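Local structure of probable amidase (Thermus thermophilus, 2DC0) at residues T16-L21 with A49-T53; L68-D74 with A109-T115. The protein is a probable amidase of the amidase family, a protein built around a large mixed beta-sheet with helices packed against it. One frame throughout, in Å; residues are numbered along the deposited sequence.

Interaction 1: T16-L21 with A49-T53; sequences TPLALL and ALALT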
loop_
_atom_site.group_PDB
_atom_site.type_symbol
_atom_site.label_atom_id
_atom_site.label_comp_id
_atom_site.label_asym_id
_atom_site.label_seq_id
_atom_site.Cartn_x
_atom_site.Cartn_y
_atom_site.Cartn_z
ATOM N N THR A 16 29.495 34.571 -1.049
ATOM C CA THR A 16 28.543 34.976 -0.017
ATOM C C THR A 16 27.111 34.770 -0.502
ATOM O O THR A 16 26.868 34.621 -1.699
ATOM C CB THR A 16 28.689 36.473 0.340
ATOM O OG1 THR A 16 28.367 37.270 -0.807
ATOM C CG2 THR A 16 30.114 36.786 0.789
ATOM N N PRO A 17 26.142 34.763 0.426
ATOM C CA PRO A 17 24.732 34.581 0.073
ATOM C C PRO A 17 24.302 35.642 -0.928
ATOM O O PRO A 17 23.543 35.370 -1.856
ATOM C CB PRO A 17 24.022 34.734 1.412
ATOM C CG PRO A 17 25.023 34.167 2.374
ATOM C CD PRO A 17 26.307 34.806 1.890
ATOM N N LEU A 18 24.794 36.858 -0.728
ATOM C CA LEU A 18 24.472 37.966 -1.614
ATOM C C LEU A 18 24.959 37.676 -3.032
ATOM O O LEU A 18 24.241 37.920 -4.003
ATOM C CB LEU A 18 25.112 39.253 -1.090
ATOM C CG LEU A 18 24.819 40.512 -1.906
ATOM C CD1 LEU A 18 23.324 40.793 -1.905
ATOM C CD2 LEU A 18 25.584 41.686 -1.320
ATOM N N ALA A 19 26.174 37.145 -3.152
ATOM C CA ALA A 19 26.741 36.821 -4.462
ATOM C C ALA A 19 25.985 35.670 -5.123
ATOM O O ALA A 19 25.761 35.678 -6.334
ATOM C CB ALA A 19 28.228 36.458 -4.323
ATOM N N LEU A 20 25.611 34.669 -4.331
ATOM C CA LEU A 20 24.871 33.536 -4.873
ATOM C C LEU A 20 23.523 34.021 -5.407
ATOM O O LEU A 20 23.061 33.557 -6.449
ATOM C CB LEU A 20 24.664 32.461 -3.798
ATOM C CG LEU A 20 25.936 31.706 -3.380
ATOM C CD1 LEU A 20 25.643 30.755 -2.221
ATOM C CD2 LEU A 20 26.472 30.938 -4.578
ATOM N N LEU A 21 22.903 34.968 -4.703
ATOM C CA LEU A 21 21.618 35.504 -5.139
ATOM C C LEU A 21 21.780 36.285 -6.439
ATOM O O LEU A 21 21.025 36.078 -7.393
ATOM C CB LEU A 21 20.999 36.414 -4.068
ATOM C CG LEU A 21 19.641 37.042 -4.451
ATOM C CD1 LEU A 21 18.616 35.948 -4.704
ATOM C CD2 LEU A 21 19.156 37.972 -3.346
ATOM N N ALA A 49 19.057 38.416 1.640
ATOM C CA ALA A 49 20.404 38.009 1.269
ATOM C C ALA A 49 21.442 38.768 2.099
ATOM O O ALA A 49 22.430 38.189 2.549
ATOM C CB ALA A 49 20.638 38.253 -0.218
ATOM N N LEU A 50 21.209 40.063 2.300
ATOM C CA LEU A 50 22.121 40.903 3.078
ATOM C C LEU A 50 22.215 40.411 4.519
ATOM O O LEU A 50 23.309 40.300 5.081
ATOM C CB LEU A 50 21.644 42.360 3.061
ATOM C CG LEU A 50 21.692 43.076 1.705
ATOM C CD1 LEU A 50 21.041 44.453 1.822
ATOM C CD2 LEU A 50 23.139 43.209 1.245
ATOM N N ALA A 51 21.061 40.115 5.110
ATOM C CA ALA A 51 21.000 39.625 6.479
ATOM C C ALA A 51 21.762 38.314 6.634
ATOM O O ALA A 51 22.522 38.135 7.589
ATOM C CB ALA A 51 19.539 39.434 6.900
ATOM N N LEU A 52 21.558 37.393 5.697
ATOM C CA LEU A 52 22.235 36.103 5.750
ATOM C C LEU A 52 23.735 36.250 5.547
ATOM O O LEU A 52 24.517 35.497 6.120
ATOM C CB LEU A 52 21.660 35.154 4.692
ATOM C CG LEU A 52 20.215 34.703 4.937
ATOM C CD1 LEU A 52 19.720 33.887 3.751
ATOM C CD2 LEU A 52 20.134 33.897 6.228
ATOM N N THR A 53 24.130 37.221 4.730
ATOM C CA THR A 53 25.541 37.460 4.459
ATOM C C THR A 53 26.250 37.943 5.724
ATOM O O THR A 53 27.311 37.430 6.092
ATOM C CB THR A 53 25.716 38.512 3.347
ATOM O OG1 THR A 53 25.151 38.014 2.128
ATOM C CG2 THR A 53 27.194 38.824 3.126
#
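P17 and T53 meet at the heart of this contact, their side chains crossing at a slant, with P17 CD 3.4 Å from T53 OG1. The same hydroxyl oxygen accepts a weak, bent hydrogen bond from L18 N (N to OG1 3.1 Å, 134° at the hydrogen). It also donates to A49 O one turn earlier in its own helix, at 2.8 Å. T53 OG1 is placed for this by lying beside its own backbone N, anti to the carbonyl carbon (chi1 -63°), which leaves CG2 to rest on T16 CB. Next to the hydroxyl the contact turns apolar: A49 CB is pressed tightly by L21 CD2 at 3.5 Å and touched more loosely by L18 CD1, while L52 CB backs onto P17 CB. L18 and L50 lie alongside each other, their CD2 methyls in contact at the more exposed side. These residues belong to helices 17-30 and 42-57, whose segments 17-21 and 49-53 run roughly antiparallel (145°) with axes 8.5 Å apart; the small A49 faces helix 17-30 and meets both leucines through its one methyl. The pair sits against the main sheet, where L21 also touches F112 of strand 110-115, and L10 of helix 3-11 adjoins P17. Further out, T16 is the N-cap of helix 17-30 and accepts from A19 N (N to OG1 3.2 Å). A49 O, for its part, is gripped by T53 OG1 and T53 N, arriving from opposite faces of its carbonyl plane.

Interaction 2: L68-D74 with A109-T115; sequences LPLTVKD and ALLFAKT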
loop_
_atom_site.group_PDB
_atom_site.type_symbol
_atom_site.label_atom_id
_atom_site.label_comp_id
_atom_site.label_asym_id
_atom_site.label_seq_id
_atom_site.Cartn_x
_atom_site.Cartn_y
_atom_site.Cartn_z
ATOM N N LEU A 68 21.713 29.750 0.915
ATOM C CA LEU A 68 21.563 29.121 -0.399
ATOM C C LEU A 68 20.225 29.486 -1.045
ATOM O O LEU A 68 19.163 29.267 -0.461
ATOM C CB LEU A 68 21.685 27.597 -0.270
ATOM C CG LEU A 68 23.000 27.100 0.349
ATOM C CD1 LEU A 68 22.975 25.589 0.507
ATOM C CD2 LEU A 68 24.163 27.533 -0.522
ATOM N N PRO A 69 20.266 30.048 -2.266
ATOM C CA PRO A 69 19.069 30.453 -3.009
ATOM C C PRO A 69 18.326 29.266 -3.613
ATOM O O PRO A 69 18.907 28.480 -4.364
ATOM C CB PRO A 69 19.634 31.393 -4.069
ATOM C CG PRO A 69 20.934 30.738 -4.404
ATOM C CD PRO A 69 21.487 30.346 -3.042
ATOM N N LEU A 70 17.046 29.141 -3.264
ATOM C CA LEU A 70 16.186 28.064 -3.757
ATOM C C LEU A 70 14.849 28.648 -4.192
ATOM O O LEU A 70 14.476 29.732 -3.751
ATOM C CB LEU A 70 15.906 27.027 -2.657
ATOM C CG LEU A 70 16.948 25.968 -2.280
ATOM C CD1 LEU A 70 18.224 26.629 -1.808
ATOM C CD2 LEU A 70 16.374 25.078 -1.178
ATOM N N THR A 71 14.134 27.928 -5.053
ATOM C CA THR A 71 12.818 28.362 -5.513
ATOM C C THR A 71 11.791 27.342 -5.015
ATOM O O THR A 71 12.158 26.235 -4.610
ATOM C CB THR A 71 12.758 28.454 -7.059
ATOM O OG1 THR A 71 13.085 27.183 -7.626
ATOM C CG2 THR A 71 13.751 29.498 -7.576
ATOM N N VAL A 72 10.512 27.714 -5.052
ATOM C CA VAL A 72 9.430 26.850 -4.572
ATOM C C VAL A 72 8.236 26.830 -5.522
ATOM O O VAL A 72 7.737 27.889 -5.908
ATOM C CB VAL A 72 8.914 27.333 -3.189
ATOM C CG1 VAL A 72 7.758 26.456 -2.721
ATOM C CG2 VAL A 72 10.051 27.313 -2.170
ATOM N N LYS A 73 7.775 25.632 -5.885
ATOM C CA LYS A 73 6.620 25.472 -6.780
ATOM C C LYS A 73 5.455 26.283 -6.208
ATOM O O LYS A 73 5.216 26.239 -5.003
ATOM C CB LYS A 73 6.237 23.991 -6.869
ATOM C CG LYS A 73 5.153 23.672 -7.888
ATOM C CD LYS A 73 4.906 22.178 -7.923
ATOM C CE LYS A 73 4.029 21.768 -9.093
ATOM N NZ LYS A 73 3.825 20.287 -9.106
ATOM N N ASP A 74 4.706 26.982 -7.062
ATOM C CA ASP A 74 3.622 27.838 -6.577
ATOM C C ASP A 74 2.348 27.233 -5.988
ATOM O O ASP A 74 1.266 27.794 -6.160
ATOM C CB ASP A 74 3.233 28.874 -7.646
ATOM C CG ASP A 74 2.582 30.113 -7.042
ATOM O OD1 ASP A 74 2.959 30.479 -5.907
ATOM O OD2 ASP A 74 1.712 30.734 -7.696
ATOM N N ALA A 109 17.761 28.494 4.290
ATOM C CA ALA A 109 17.690 28.686 2.852
ATOM C C ALA A 109 17.106 30.037 2.474
ATOM O O ALA A 109 16.261 30.590 3.178
ATOM C CB ALA A 109 16.859 27.573 2.216
ATOM N N LEU A 110 17.573 30.573 1.355
ATOM C CA LEU A 110 17.069 31.842 0.860
ATOM C C LEU A 110 16.054 31.525 -0.230
ATOM O O LEU A 110 16.423 31.251 -1.374
ATOM C CB LEU A 110 18.213 32.687 0.296
ATOM C CG LEU A 110 17.806 33.981 -0.414
ATOM C CD1 LEU A 110 16.947 34.835 0.498
ATOM C CD2 LEU A 110 19.059 34.738 -0.837
ATOM N N LEU A 111 14.777 31.535 0.137
ATOM C CA LEU A 111 13.698 31.254 -0.809
ATOM C C LEU A 111 13.376 32.579 -1.486
ATOM O O LEU A 111 12.751 33.449 -0.881
ATOM C CB LEU A 111 12.476 30.721 -0.053
ATOM C CG LEU A 111 12.769 29.556 0.904
ATOM C CD1 LEU A 111 11.527 29.209 1.709
ATOM C CD2 LEU A 111 13.247 28.351 0.112
ATOM N N PHE A 112 13.790 32.730 -2.740
ATOM C CA PHE A 112 13.584 33.993 -3.439
ATOM C C PHE A 112 12.504 34.058 -4.513
ATOM O O PHE A 112 12.251 35.129 -5.065
ATOM C CB PHE A 112 14.907 34.456 -4.055
ATOM C CG PHE A 112 15.387 33.583 -5.180
ATOM C CD1 PHE A 112 15.220 33.977 -6.506
ATOM C CD2 PHE A 112 15.973 32.352 -4.917
ATOM C CE1 PHE A 112 15.628 33.154 -7.550
ATOM C CE2 PHE A 112 16.386 31.518 -5.954
ATOM C CZ PHE A 112 16.213 31.921 -7.270
ATOM N N ALA A 113 11.862 32.941 -4.826
ATOM C CA ALA A 113 10.839 32.991 -5.857
ATOM C C ALA A 113 9.937 31.778 -5.928
ATOM O O ALA A 113 10.301 30.688 -5.488
ATOM C CB ALA A 113 11.497 33.221 -7.223
ATOM N N LYS A 114 8.751 31.987 -6.491
ATOM C CA LYS A 114 7.782 30.915 -6.670
ATOM C C LYS A 114 7.917 30.546 -8.138
ATOM O O LYS A 114 8.081 31.427 -8.979
ATOM C CB LYS A 114 6.357 31.408 -6.382
ATOM C CG LYS A 114 6.170 32.027 -4.994
ATOM C CD LYS A 114 6.445 31.013 -3.901
ATOM C CE LYS A 114 5.379 29.926 -3.883
ATOM N NZ LYS A 114 5.947 28.684 -3.321
ATOM N N THR A 115 7.866 29.256 -8.458
ATOM C CA THR A 115 8.004 28.846 -9.851
ATOM C C THR A 115 6.709 28.516 -10.584
ATOM O O THR A 115 5.728 28.064 -9.983
ATOM C CB THR A 115 8.915 27.608 -9.999
ATOM O OG1 THR A 115 8.356 26.508 -9.268
ATOM C CG2 THR A 115 10.314 27.905 -9.502
#
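F112 leans its ring across to strand 69-73, where P69 and T71 form the hollow that receives it. The two strands are parallel neighbours in the main sheet, joined through helix 99-106 as a beta-alpha-beta unit. Between the pairs L70-L111 and V72-K114, F112 and A113 stand opposite the single residue T71, a beta bulge. F112 CG lies between backbone N and carbonyl carbon (chi1 68°), which carries the ring toward the partner strand: CE2 meets P69 CB at 3.8 Å and CZ meets T71 CG2 at 3.5 Å, both obliquely. L70 O still takes F112 N, almost in line with its C=O bond. On the face toward helix 99-106, L111 CD2 fills the notch between L70 CB and V72 CG2, 4.1 Å from each. On the other face T115 CG2 crowds T71 CB at 3.5 Å, the two side chains crossing nearly at right angles; T115 OG1 is hydrogen-bonded to S151 and T71 OG1 to S163. K73 NZ reaches S147, S148 and T166. K114, folded back at chi2 and chi3, runs beside V72 and crosses D74, its CE 3.2 Å from D74 OD1; D74 OD2 is hydrogen-bonded to R84 N. K114 NZ, also bonded to F76 O, reaches K73 O at 3.1 Å from above the carbonyl plane.

From the N terminus the chain passes helix 3-11 and enters helix 17-30, then forms strand 37-40 and returns along helix 42-57, where interaction 1 closes the first loop. Interaction 2 opens only afterwards, at strand 69-73, and closes past helix 99-106 at strand 110-115; the two loops therefore follow in series, neither nesting nor crossing. In space they adjoin, their centres about 14 Å apart. L20 lies on L68 and P69, with L20 CB 3.9 Å from P69 CD, and the helix 42-57 residues A49 and L52 rest on L110. Helices 17-30 and 42-57 are thereby seated on the strand pair inside the main sheet.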